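Local coordinates for protein fructose-1,6-bisphosphatase/inositol-1-monophosphatase (Thermotoga maritima, PDB 2P3N) that hydrolyses phosphate esters, among them inositol 1-phosphate and fructose 1,6-bisphosphate, as a magnesium-dependent homotetrameric phosphatase of broad specificity, at residues 2-7 with 106-111; 9-14 with 47-52; 16-21 with 39-44; 94-99 with 112-117; 189-194 with 232-237. All coordinates share one frame; numbering follows the deposited sequence.

Contact 1: 2-7 with 106-111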
# COMPACT_ATOMS: atom_id res chain seq x y z
N ASP A 2 23.32 9.74 8.51
CA ASP A 2 23.69 8.33 8.55
C ASP A 2 22.72 7.70 9.55
O ASP A 2 22.02 6.75 9.22
CB ASP A 2 25.14 8.21 9.05
CG ASP A 2 25.64 6.78 9.08
OD1 ASP A 2 25.50 6.08 8.05
OD2 ASP A 2 26.20 6.35 10.12
N ARG A 3 22.66 8.27 10.75
CA ARG A 3 21.79 7.75 11.79
C ARG A 3 20.31 7.75 11.40
O ARG A 3 19.63 6.75 11.58
CB ARG A 3 21.99 8.56 13.07
CG ARG A 3 23.35 8.31 13.74
CD ARG A 3 23.62 9.23 14.94
NE ARG A 3 24.92 8.93 15.54
CZ ARG A 3 25.10 8.11 16.57
NH1 ARG A 3 24.07 7.51 17.15
NH2 ARG A 3 26.33 7.87 17.01
N LEU A 4 19.82 8.87 10.88
CA LEU A 4 18.42 8.95 10.49
C LEU A 4 18.06 7.92 9.43
O LEU A 4 17.10 7.17 9.58
CB LEU A 4 18.09 10.35 9.96
CG LEU A 4 16.67 10.55 9.43
CD1 LEU A 4 15.67 10.56 10.59
CD2 LEU A 4 16.60 11.85 8.67
N ASP A 5 18.85 7.87 8.36
CA ASP A 5 18.63 6.95 7.25
C ASP A 5 18.68 5.49 7.70
O ASP A 5 17.89 4.65 7.24
CB ASP A 5 19.70 7.20 6.17
CG ASP A 5 19.36 6.53 4.85
OD1 ASP A 5 20.22 5.82 4.29
OD2 ASP A 5 18.23 6.74 4.37
N PHE A 6 19.63 5.21 8.58
CA PHE A 6 19.85 3.88 9.16
C PHE A 6 18.60 3.46 9.92
O PHE A 6 18.15 2.33 9.82
CB PHE A 6 21.05 3.96 10.12
CG PHE A 6 21.16 2.80 11.06
CD1 PHE A 6 21.84 1.64 10.70
CD2 PHE A 6 20.59 2.86 12.33
CE1 PHE A 6 21.96 0.56 11.59
CE2 PHE A 6 20.69 1.79 13.24
CZ PHE A 6 21.38 0.64 12.87
N SER A 7 18.07 4.40 10.69
CA SER A 7 16.89 4.18 11.51
C SER A 7 15.66 3.92 10.66
O SER A 7 14.87 3.02 10.95
CB SER A 7 16.67 5.40 12.40
OG SER A 7 17.80 5.62 13.23
N VAL A 106 17.17 14.41 22.79
CA VAL A 106 16.69 13.70 21.61
C VAL A 106 17.20 14.42 20.36
O VAL A 106 16.82 15.56 20.09
CB VAL A 106 15.15 13.64 21.59
CG1 VAL A 106 14.67 12.80 20.42
CG2 VAL A 106 14.64 13.05 22.89
N LYS A 107 18.06 13.75 19.61
CA LYS A 107 18.65 14.30 18.40
C LYS A 107 17.99 13.76 17.13
O LYS A 107 18.11 14.34 16.06
CB LYS A 107 20.16 14.00 18.34
CG LYS A 107 20.96 14.56 19.51
CD LYS A 107 20.68 16.06 19.69
CE LYS A 107 21.26 16.58 21.01
NZ LYS A 107 20.95 18.02 21.25
N LEU A 108 17.29 12.64 17.27
CA LEU A 108 16.66 11.99 16.14
C LEU A 108 15.49 11.13 16.60
O LEU A 108 15.53 10.55 17.68
CB LEU A 108 17.73 11.12 15.46
CG LEU A 108 17.52 10.23 14.24
CD1 LEU A 108 18.86 9.63 13.87
CD2 LEU A 108 16.51 9.12 14.51
N GLY A 109 14.46 11.06 15.78
CA GLY A 109 13.30 10.26 16.12
C GLY A 109 12.65 9.67 14.88
O GLY A 109 12.58 10.31 13.84
N VAL A 110 12.21 8.43 14.97
CA VAL A 110 11.54 7.81 13.84
C VAL A 110 10.47 6.86 14.36
O VAL A 110 10.70 6.10 15.31
CB VAL A 110 12.54 7.08 12.91
CG1 VAL A 110 13.57 6.35 13.72
CG2 VAL A 110 11.81 6.11 12.00
N VAL A 111 9.28 6.94 13.76
CA VAL A 111 8.15 6.09 14.14
C VAL A 111 7.68 5.43 12.84
O VAL A 111 7.45 6.11 11.84
CB VAL A 111 6.97 6.92 14.75
CG1 VAL A 111 5.81 6.00 15.11
CG2 VAL A 111 7.43 7.65 15.98

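Contact 2: 9-14 with 47-52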
# COMPACT_ATOMS: atom_id res chain seq x y z
N LYS A 9 15.49 2.85 7.47
CA LYS A 9 15.60 1.57 6.80
C LYS A 9 15.50 0.37 7.73
O LYS A 9 15.02 -0.68 7.34
CB LYS A 9 16.90 1.52 6.01
CG LYS A 9 16.99 2.66 5.03
CD LYS A 9 18.18 2.56 4.11
CE LYS A 9 18.12 3.68 3.10
NZ LYS A 9 19.35 3.78 2.30
N LEU A 10 15.95 0.54 8.97
CA LEU A 10 15.92 -0.53 9.96
C LEU A 10 14.50 -0.79 10.40
O LEU A 10 14.05 -1.92 10.44
CB LEU A 10 16.73 -0.13 11.20
CG LEU A 10 17.70 -1.10 11.88
CD1 LEU A 10 17.91 -0.58 13.29
CD2 LEU A 10 17.17 -2.52 11.91
N LEU A 11 13.79 0.27 10.76
CA LEU A 11 12.42 0.09 11.21
C LEU A 11 11.53 -0.37 10.06
O LEU A 11 10.55 -1.07 10.29
CB LEU A 11 11.86 1.39 11.81
CG LEU A 11 12.54 1.94 13.07
CD1 LEU A 11 11.46 2.42 14.00
CD2 LEU A 11 13.40 0.89 13.75
N ARG A 12 11.87 0.03 8.84
CA ARG A 12 11.08 -0.36 7.69
C ARG A 12 11.27 -1.84 7.40
O ARG A 12 10.34 -2.51 6.96
CB ARG A 12 11.44 0.48 6.47
CG ARG A 12 10.66 1.79 6.40
CD ARG A 12 11.09 2.69 5.26
NE ARG A 12 10.20 3.84 5.16
CZ ARG A 12 10.33 4.81 4.26
NH1 ARG A 12 11.33 4.80 3.38
NH2 ARG A 12 9.46 5.81 4.24
N LYS A 13 12.46 -2.35 7.68
CA LYS A 13 12.76 -3.76 7.46
C LYS A 13 12.10 -4.61 8.55
O LYS A 13 11.41 -5.59 8.27
CB LYS A 13 14.28 -3.97 7.47
CG LYS A 13 14.75 -5.37 7.09
CD LYS A 13 16.18 -5.57 7.55
CE LYS A 13 16.79 -6.90 7.08
NZ LYS A 13 17.11 -6.92 5.62
N VAL A 14 12.33 -4.23 9.80
CA VAL A 14 11.75 -4.94 10.92
C VAL A 14 10.22 -4.90 10.84
O VAL A 14 9.53 -5.86 11.21
CB VAL A 14 12.22 -4.33 12.25
CG1 VAL A 14 11.63 -5.10 13.42
CG2 VAL A 14 13.74 -4.34 12.32
N ARG A 47 15.31 -7.71 19.23
CA ARG A 47 16.62 -8.34 19.00
C ARG A 47 17.11 -7.88 17.64
O ARG A 47 18.25 -7.44 17.48
CB ARG A 47 16.53 -9.87 19.00
CG ARG A 47 16.17 -10.50 20.33
CD ARG A 47 16.41 -12.00 20.29
NE ARG A 47 15.77 -12.71 21.40
CZ ARG A 47 14.47 -12.98 21.46
NH1 ARG A 47 13.66 -12.61 20.47
NH2 ARG A 47 13.97 -13.63 22.51
N MET A 48 16.22 -7.99 16.66
CA MET A 48 16.55 -7.59 15.31
C MET A 48 17.12 -6.17 15.30
O MET A 48 18.18 -5.91 14.71
CB MET A 48 15.31 -7.69 14.42
CG MET A 48 15.62 -7.60 12.94
SD MET A 48 14.37 -8.33 11.84
CE MET A 48 15.05 -9.97 11.54
N ILE A 49 16.44 -5.25 16.00
CA ILE A 49 16.88 -3.86 16.06
C ILE A 49 18.17 -3.67 16.85
O ILE A 49 19.17 -3.17 16.33
CB ILE A 49 15.77 -2.95 16.67
CG1 ILE A 49 14.51 -2.98 15.80
CG2 ILE A 49 16.27 -1.51 16.80
CD1 ILE A 49 13.30 -2.26 16.43
N VAL A 50 18.14 -4.07 18.12
CA VAL A 50 19.28 -3.95 19.03
C VAL A 50 20.57 -4.49 18.45
O VAL A 50 21.64 -3.94 18.69
CB VAL A 50 19.02 -4.70 20.33
CG1 VAL A 50 20.32 -4.85 21.11
CG2 VAL A 50 17.96 -3.95 21.15
N ASP A 51 20.46 -5.59 17.72
CA ASP A 51 21.62 -6.21 17.10
C ASP A 51 22.25 -5.35 16.02
O ASP A 51 23.48 -5.32 15.89
CB ASP A 51 21.22 -7.55 16.49
CG ASP A 51 21.10 -8.64 17.51
OD1 ASP A 51 21.12 -8.31 18.72
OD2 ASP A 51 20.99 -9.82 17.11
N GLU A 52 21.43 -4.66 15.23
CA GLU A 52 21.97 -3.80 14.17
C GLU A 52 22.61 -2.56 14.75
O GLU A 52 23.63 -2.07 14.24
CB GLU A 52 20.88 -3.40 13.18
CG GLU A 52 20.64 -4.43 12.08
CD GLU A 52 21.79 -4.52 11.10
OE1 GLU A 52 21.91 -3.62 10.23
OE2 GLU A 52 22.57 -5.48 11.20

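Contact 3: 16-21 with 39-44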
# COMPACT_ATOMS: atom_id res chain seq x y z
N HIS A 16 8.36 -5.42 8.55
CA HIS A 16 7.87 -6.57 7.79
C HIS A 16 7.80 -7.85 8.61
O HIS A 16 6.95 -8.71 8.37
CB HIS A 16 8.75 -6.79 6.56
CG HIS A 16 8.62 -5.70 5.55
ND1 HIS A 16 7.44 -5.46 4.87
CD2 HIS A 16 9.51 -4.78 5.11
CE1 HIS A 16 7.61 -4.43 4.06
NE2 HIS A 16 8.86 -4.00 4.19
N LEU A 17 8.71 -7.99 9.58
CA LEU A 17 8.70 -9.17 10.42
C LEU A 17 7.45 -9.12 11.26
O LEU A 17 6.85 -10.14 11.56
CB LEU A 17 9.92 -9.19 11.32
CG LEU A 17 9.76 -10.12 12.53
CD1 LEU A 17 9.79 -11.55 12.06
CD2 LEU A 17 10.84 -9.85 13.54
N LEU A 18 7.06 -7.91 11.66
CA LEU A 18 5.87 -7.73 12.49
C LEU A 18 4.62 -8.04 11.70
O LEU A 18 3.64 -8.53 12.25
CB LEU A 18 5.78 -6.28 13.01
CG LEU A 18 6.82 -5.81 14.04
CD1 LEU A 18 6.48 -4.41 14.47
CD2 LEU A 18 6.82 -6.72 15.24
N MET A 19 4.65 -7.76 10.40
CA MET A 19 3.50 -8.01 9.54
C MET A 19 3.22 -9.50 9.40
O MET A 19 2.07 -9.91 9.21
CB MET A 19 3.72 -7.38 8.18
CG MET A 19 3.62 -5.87 8.20
SD MET A 19 2.01 -5.26 8.75
CE MET A 19 1.10 -5.38 7.24
N ILE A 20 4.27 -10.30 9.51
CA ILE A 20 4.12 -11.74 9.42
C ILE A 20 3.19 -12.22 10.53
O ILE A 20 2.31 -13.06 10.31
CB ILE A 20 5.48 -12.45 9.61
CG1 ILE A 20 6.38 -12.19 8.40
CG2 ILE A 20 5.27 -13.94 9.84
CD1 ILE A 20 7.68 -12.93 8.41
N HIS A 21 3.35 -11.64 11.71
CA HIS A 21 2.60 -12.04 12.89
C HIS A 21 1.43 -11.16 13.31
O HIS A 21 0.75 -11.47 14.29
CB HIS A 21 3.59 -12.17 14.04
CG HIS A 21 4.75 -13.06 13.73
ND1 HIS A 21 4.66 -14.44 13.75
CD2 HIS A 21 6.01 -12.77 13.33
CE1 HIS A 21 5.81 -14.96 13.37
NE2 HIS A 21 6.65 -13.97 13.11
N THR A 39 4.72 -9.94 23.82
CA THR A 39 4.74 -11.20 23.09
C THR A 39 6.16 -11.55 22.72
O THR A 39 7.09 -10.79 22.99
CB THR A 39 3.88 -11.11 21.80
OG1 THR A 39 4.55 -10.31 20.81
CG2 THR A 39 2.53 -10.48 22.11
N GLU A 40 6.33 -12.72 22.10
CA GLU A 40 7.64 -13.18 21.68
C GLU A 40 8.10 -12.38 20.46
O GLU A 40 9.30 -12.33 20.15
CB GLU A 40 7.59 -14.67 21.34
CG GLU A 40 8.96 -15.29 21.04
CD GLU A 40 9.90 -15.27 22.24
OE1 GLU A 40 11.13 -15.43 22.05
OE2 GLU A 40 9.40 -15.09 23.38
N ILE A 41 7.15 -11.74 19.76
CA ILE A 41 7.51 -10.95 18.58
C ILE A 41 8.03 -9.58 19.01
O ILE A 41 8.81 -8.96 18.29
CB ILE A 41 6.33 -10.81 17.61
CG1 ILE A 41 5.87 -12.19 17.14
CG2 ILE A 41 6.77 -10.06 16.37
CD1 ILE A 41 5.35 -13.07 18.24
N ASP A 42 7.59 -9.10 20.18
CA ASP A 42 8.07 -7.82 20.70
C ASP A 42 9.59 -8.00 20.87
O ASP A 42 10.38 -7.14 20.47
CB ASP A 42 7.45 -7.52 22.08
CG ASP A 42 5.96 -7.15 22.01
OD1 ASP A 42 5.62 -5.97 22.22
OD2 ASP A 42 5.13 -8.04 21.75
N ARG A 43 9.97 -9.14 21.46
CA ARG A 43 11.37 -9.48 21.72
C ARG A 43 12.18 -9.76 20.46
O ARG A 43 13.33 -9.34 20.34
CB ARG A 43 11.47 -10.72 22.60
CG ARG A 43 10.84 -10.60 23.96
CD ARG A 43 11.10 -11.89 24.74
NE ARG A 43 10.40 -11.92 26.02
CZ ARG A 43 9.10 -12.15 26.16
NH1 ARG A 43 8.35 -12.38 25.09
NH2 ARG A 43 8.55 -12.15 27.37
N GLU A 44 11.60 -10.51 19.55
CA GLU A 44 12.28 -10.85 18.31
C GLU A 44 12.53 -9.57 17.53
O GLU A 44 13.58 -9.40 16.91
CB GLU A 44 11.40 -11.83 17.54
CG GLU A 44 11.89 -12.19 16.16
CD GLU A 44 11.11 -13.34 15.57
OE1 GLU A 44 9.90 -13.46 15.88
OE2 GLU A 44 11.70 -14.12 14.81

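Contact 4: 94-99 with 112-117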
# COMPACT_ATOMS: atom_id res chain seq x y z
N PHE A 94 -0.24 0.31 15.26
CA PHE A 94 0.91 -0.09 16.07
C PHE A 94 2.12 0.40 15.29
O PHE A 94 2.04 0.60 14.07
CB PHE A 94 0.93 -1.60 16.30
CG PHE A 94 1.17 -2.41 15.07
CD1 PHE A 94 2.47 -2.76 14.69
CD2 PHE A 94 0.11 -2.84 14.29
CE1 PHE A 94 2.70 -3.53 13.56
CE2 PHE A 94 0.33 -3.62 13.14
CZ PHE A 94 1.63 -3.96 12.78
N SER A 95 3.24 0.61 15.98
CA SER A 95 4.44 1.10 15.33
C SER A 95 5.72 0.68 16.05
O SER A 95 5.68 0.07 17.12
CB SER A 95 4.39 2.62 15.25
OG SER A 95 4.12 3.19 16.52
N ILE A 96 6.85 1.00 15.42
CA ILE A 96 8.16 0.72 15.97
C ILE A 96 8.77 2.09 16.19
O ILE A 96 8.72 2.94 15.32
CB ILE A 96 9.07 -0.04 14.99
CG1 ILE A 96 8.37 -1.27 14.43
CG2 ILE A 96 10.33 -0.47 15.71
CD1 ILE A 96 9.27 -2.07 13.47
N SER A 97 9.37 2.31 17.35
CA SER A 97 9.94 3.62 17.60
C SER A 97 11.42 3.55 17.94
O SER A 97 11.88 2.66 18.67
CB SER A 97 9.15 4.30 18.72
OG SER A 97 9.38 5.70 18.71
N LEU A 98 12.17 4.50 17.39
CA LEU A 98 13.61 4.61 17.60
C LEU A 98 14.05 6.06 17.75
O LEU A 98 13.99 6.83 16.79
CB LEU A 98 14.40 3.98 16.44
CG LEU A 98 15.92 3.94 16.66
CD1 LEU A 98 16.22 3.05 17.88
CD2 LEU A 98 16.62 3.39 15.44
N ALA A 99 14.49 6.43 18.95
CA ALA A 99 14.97 7.78 19.20
C ALA A 99 16.44 7.70 19.57
O ALA A 99 16.86 6.75 20.22
CB ALA A 99 14.19 8.44 20.34
N HIS A 112 7.54 4.11 12.85
CA HIS A 112 7.11 3.41 11.65
C HIS A 112 5.92 2.47 11.89
O HIS A 112 6.07 1.41 12.49
CB HIS A 112 8.28 2.63 11.04
CG HIS A 112 7.89 1.82 9.84
ND1 HIS A 112 7.41 2.39 8.68
CD2 HIS A 112 7.89 0.48 9.63
CE1 HIS A 112 7.12 1.43 7.81
NE2 HIS A 112 7.41 0.27 8.36
N ALA A 113 4.75 2.88 11.41
CA ALA A 113 3.54 2.09 11.52
C ALA A 113 3.54 1.21 10.29
O ALA A 113 3.21 1.66 9.19
CB ALA A 113 2.32 2.98 11.54
N PRO A 114 3.91 -0.06 10.46
CA PRO A 114 3.99 -1.07 9.39
C PRO A 114 2.73 -1.31 8.56
O PRO A 114 2.77 -1.23 7.34
CB PRO A 114 4.44 -2.33 10.14
CG PRO A 114 5.12 -1.79 11.40
CD PRO A 114 4.21 -0.67 11.78
N ALA A 115 1.62 -1.63 9.22
CA ALA A 115 0.38 -1.91 8.51
C ALA A 115 -0.16 -0.70 7.76
O ALA A 115 -1.02 -0.83 6.90
CB ALA A 115 -0.69 -2.44 9.48
N LEU A 116 0.34 0.48 8.09
CA LEU A 116 -0.16 1.68 7.45
C LEU A 116 0.81 2.23 6.43
O LEU A 116 0.44 3.07 5.62
CB LEU A 116 -0.44 2.77 8.50
CG LEU A 116 -1.42 2.50 9.64
CD1 LEU A 116 -1.55 3.76 10.49
CD2 LEU A 116 -2.79 2.10 9.09
N ASN A 117 2.05 1.75 6.47
CA ASN A 117 3.10 2.24 5.58
C ASN A 117 3.34 3.73 5.82
O ASN A 117 3.49 4.51 4.89
CB ASN A 117 2.75 1.97 4.12
CG ASN A 117 3.12 0.58 3.70
OD1 ASN A 117 4.30 0.23 3.65
ND2 ASN A 117 2.12 -0.24 3.41
O HOH W 1 1.11 -0.38 11.59

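Contact 5: 189-194 with 232-237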
# COMPACT_ATOMS: atom_id res chain seq x y z
N VAL A 189 -3.76 15.35 14.06
CA VAL A 189 -4.49 15.62 15.29
C VAL A 189 -4.00 16.94 15.82
O VAL A 189 -2.96 17.43 15.39
CB VAL A 189 -4.29 14.57 16.40
CG1 VAL A 189 -5.19 13.38 16.15
CG2 VAL A 189 -2.82 14.18 16.51
N ASP A 190 -4.75 17.50 16.77
CA ASP A 190 -4.40 18.80 17.32
C ASP A 190 -3.59 18.74 18.60
O ASP A 190 -2.78 19.63 18.87
CB ASP A 190 -5.68 19.62 17.48
CG ASP A 190 -6.36 19.87 16.14
OD1 ASP A 190 -5.75 20.54 15.27
OD2 ASP A 190 -7.51 19.40 15.94
N PHE A 191 -3.80 17.69 19.38
CA PHE A 191 -3.05 17.53 20.62
C PHE A 191 -3.16 16.11 21.14
O PHE A 191 -4.16 15.42 20.90
CB PHE A 191 -3.52 18.55 21.67
CG PHE A 191 -4.99 18.46 21.99
CD1 PHE A 191 -5.49 17.45 22.79
CD2 PHE A 191 -5.87 19.41 21.47
CE1 PHE A 191 -6.86 17.36 23.08
CE2 PHE A 191 -7.25 19.33 21.75
CZ PHE A 191 -7.74 18.31 22.55
N PHE A 192 -2.12 15.69 21.86
CA PHE A 192 -2.06 14.35 22.43
C PHE A 192 -1.52 14.44 23.86
O PHE A 192 -0.52 15.12 24.11
CB PHE A 192 -1.16 13.45 21.56
CG PHE A 192 -0.98 12.04 22.08
CD1 PHE A 192 -2.07 11.25 22.41
CD2 PHE A 192 0.30 11.52 22.26
CE1 PHE A 192 -1.89 9.95 22.90
CE2 PHE A 192 0.49 10.23 22.76
CZ PHE A 192 -0.61 9.44 23.08
N VAL A 193 -2.19 13.75 24.78
CA VAL A 193 -1.80 13.75 26.19
C VAL A 193 -1.65 12.34 26.76
O VAL A 193 -2.55 11.50 26.60
CB VAL A 193 -2.84 14.53 27.02
CG1 VAL A 193 -2.89 15.98 26.57
CG2 VAL A 193 -4.21 13.90 26.85
N THR A 194 -0.52 12.09 27.42
CA THR A 194 -0.24 10.78 28.02
C THR A 194 -0.01 10.88 29.52
O THR A 194 0.21 11.96 30.07
CB THR A 194 1.01 10.09 27.42
OG1 THR A 194 2.17 10.88 27.69
CG2 THR A 194 0.86 9.91 25.93
N ILE A 232 2.11 16.39 27.06
CA ILE A 232 1.10 17.13 26.33
C ILE A 232 1.69 17.56 25.00
O ILE A 232 2.58 18.43 24.96
CB ILE A 232 0.63 18.39 27.11
CG1 ILE A 232 0.07 17.98 28.47
CG2 ILE A 232 -0.43 19.15 26.30
CD1 ILE A 232 -0.37 19.14 29.34
N PHE A 233 1.22 16.95 23.91
CA PHE A 233 1.67 17.29 22.56
C PHE A 233 0.60 18.17 21.93
O PHE A 233 -0.59 17.86 22.01
CB PHE A 233 1.87 16.03 21.71
CG PHE A 233 2.89 15.07 22.25
CD1 PHE A 233 2.54 14.15 23.24
CD2 PHE A 233 4.20 15.07 21.77
CE1 PHE A 233 3.48 13.25 23.73
CE2 PHE A 233 5.15 14.18 22.26
CZ PHE A 233 4.79 13.27 23.24
N SER A 234 1.02 19.25 21.29
CA SER A 234 0.04 20.15 20.68
C SER A 234 0.63 20.96 19.53
O SER A 234 1.84 21.01 19.34
CB SER A 234 -0.51 21.09 21.76
OG SER A 234 -1.85 21.49 21.49
N ASN A 235 -0.25 21.60 18.76
CA ASN A 235 0.18 22.45 17.65
C ASN A 235 0.73 23.77 18.18
O ASN A 235 1.15 24.63 17.41
CB ASN A 235 -1.00 22.74 16.71
CG ASN A 235 -2.25 23.16 17.45
OD1 ASN A 235 -2.19 23.70 18.55
ND2 ASN A 235 -3.41 22.93 16.83
N GLY A 236 0.71 23.93 19.51
CA GLY A 236 1.20 25.15 20.11
C GLY A 236 0.22 26.30 19.95
O GLY A 236 0.60 27.46 20.10
N LEU A 237 -1.03 25.98 19.63
CA LEU A 237 -2.08 26.99 19.45
C LEU A 237 -3.07 26.96 20.60
O LEU A 237 -3.36 27.99 21.21
CB LEU A 237 -2.82 26.77 18.13
CG LEU A 237 -2.21 27.35 16.86
CD1 LEU A 237 -2.28 28.85 16.93
CD2 LEU A 237 -0.77 26.90 16.69

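Contact 1: 2-7 with 106-111
R3, L4 and S7 of helix 2-21 lie on L108 and V110 of strand 105-113, part of the packing of a helix against the large mixed sheet of the inositol monophosphatase fold. The two segments run nearly parallel, with axes 8.8 Å apart at 15°. K107 and L108 both face Y100 of the next strand, a classic beta bulge. Apolar contact carries the interface, for no hydrogen bond crosses it. L108 contributes the largest share of the contact surface: with CG anti to its backbone N (chi1 179°), the side chain extends until CD1 is 3.4 Å from R3 CB and 3.2 Å from L4 N, so it presses on helix backbone as well as side chain. The L4 side chain passes L108 at a slant, CB 4.0 Å from L108 CD1. One helical turn after R3, S7 CB meets V110 CG1 at 3.5 Å. Polar groups are dealt with inside or beyond the pair. The guanidinium of R3 leads away to a salt bridge with E60 and a cation-pi contact with Y100. S7 OG, 3.9 Å from L108 CD2, turns back into its own helix. It donates to R3 O over 2.7 Å from above the carbonyl plane, and S7 N reaches the same oxygen from the opposite face.

Contact 2: 9-14 with 47-52
L10, L11 and V14 of helix 2-21 mesh with M48, I49 and E52 of helix 40-56, an antiparallel helix pair that lies on the large mixed sheet of the phosphatase fold. The segments run at 153° with their axes 10.3 Å apart, and the fit is wholly one of shape, since no hydrogen bond crosses. V14 supplies a narrow bump. Its CG2 drops between two neighbouring side chains, 3.8 Å from M48 CG and 3.8 Å from I49 CG1; it meets I49 at about a right angle, whereas M48 slides past it in the opposite direction. One helical turn earlier, L10 fills the next hollow with both branches. L10 CD1 is 4.0 Å from I49 CG2, and L10 CD2 rests 4.0 Å from E52 CG, so the aliphatic part of the glutamate acts as a wall. Replacing L10 by an alanine would probably open a gap between I49 and E52 and set the E52 chain free to turn. I49 CG1 sits beside its backbone N (chi1 -62°), which turns CD1 toward the sheet, where I49 and L11 both touch I96 of strand 95-102. K13 NZ bonds to I20 O of the third subunit. Toward the sheet the two helices close where L11 CD2 lies 4.1 Å from I49 CD1.

Contact 3: 16-21 with 39-44
I41 and E44, near the start of helix 40-56, face L17, L18 and H21 at the far end of helix 2-21, continuing the antiparallel helix pair of the fold; the segments run nearly antiparallel with axes 10.4 Å apart. H21 carries CG beside its backbone N (chi1 -53°), and this rotation lays the imidazole across I41. I41 CG1 sits 4.0 Å from the centroid of the H21 ring, 28° off its normal, a CH-pi contact over one face. The other face is covered by CG2 of I20, so the ring is sandwiched between two isoleucines. The second branch of I41 is used elsewhere: CG2 lies 3.5 Å from L18 CD2 as the two side chains slide past each other in opposite directions. E44 is extended, CG anti to its backbone N (chi1 174°), and crosses L17 at a slant with CG 3.7 Å from L17 CD2. Its carboxylate thereby comes near the histidine, E44 OE1 and H21 NE2 4.3 Å apart, near but not in contact; a charge on the histidine is not established. Around the pair, L18 also touches I81, a magnesium-binding residue, and L17 packs on I20 of the third subunit. Helix 40-56 itself starts with a capping box. T39 OG1 accepts from I41 N at 3.1 Å, while D42 OD1 bonds to T84, a probable substrate-binding residue. D42 OD2 is gripped twice, by T39 N at 2.8 Å, from above the carboxylate plane, and by T39 OG1 at 2.5 Å, nearly along the C-O bond.

Contact 4: 94-99 with 112-117
I96 and H112 form the antiparallel hydrogen-bonded pair that ties the two strands together. H112 N donates to I96 O over 3.0 Å with an N-H...O angle of 160°, in the carbonyl plane; the return bond, I96 N to H112 O, measures 3.1 Å, though the position of that oxygen is less certain. Next to this pair the backbones stay close, A113 CA 3.3 Å from F94 O in a CA-H...O contact. F94 holds CG between its backbone N and carbonyl carbon (chi1 67°), which swings the ring to the turn after strand 105-113: CE1 of F94 is 3.7 Å from P114 CG, and CE2 of F94 is 4.0 Å from A115 CB. One water, over a face of the F94 ring, donates to F94 O at 2.8 Å and accepts from A115 N at 2.7 Å. Further out, F87 meets the F94 ring edge-to-face, S95 OG bonds to S176 OG, H112 ND1 bonds to T119 OG1, and I96 is covered by L11, V14 and L18 of helix 2-21. The backbone of S95 pairs with D82, a probable substrate- and metal-binding residue, and the S95 side chain is about 8 Å from the bound magnesium. Together these features mark the open end of a beta hairpin, strands 95-102 and 105-113, in the large mixed sheet beside the metal site.

Contact 5: 189-194 with 232-237
Strands 191-195 and 230-234 are antiparallel neighbours in the five-stranded mixed sheet, and F191, F192 and V193 pair in turn with S234, F233 and I232. The segment axes come within 4.4 Å. F192 and F233 make the hydrogen-bonded pair: F233 N donates almost straight to F192 O, at a modelled 2.5 Å that is doubtfully short, and F192 N to F233 O at 2.7 Å, with the latter oxygen less surely placed. Their side chains lie side by side and point the same way. The ring planes are 26° apart but slid, centroids 5.8 Å from each other, so contact comes through F192 CD2 and F233 CD1, 3.6 Å apart, while F192 O lies at the edge of the F233 ring. A serine in place of F233 is likely to leave the F192 ring without its neighbour and open a gap beneath the helices that cover it. On the other face V193 CG1 touches I232 CG2 at 4.0 Å. Beyond the ladder D190 O receives two weak bonds, from N235 N at 3.2 Å and from S234 OG at 3.3 Å. S138 OG joins D190 OD1 and N235 ND2, and D190 OD2 holds V147 N. The sheet is flanked by helices on both faces: F192 and F233 pack on helix 177-185, and F233 also on helix 199-211, whereas F191, V193, I232 and S234 lie under helix 239-253.

Contacts 1, 2 and 3 follow one another down helix 2-21. The centres of contacts 1 and 2 are 12 Å apart, and those of contacts 2 and 3 are 11 Å apart. Contacts 2 and 3 share helix 40-56 as well, and contact 3 has the shortest chain separation of these three. Contact 4 shares strand 105-113 with contact 1 and touches all three: L98 N lies 3.0 Å from V110 O, and L11 and L18 rest on I96. Together they form one continuous block in which the helix pair packs on the large mixed sheet beside the magnesium site. Contact 5 comes last along the chain, in the second sheet, across the chain's centre from contacts 2, 3 and 4. Its centre is 20 Å from that of contact 4.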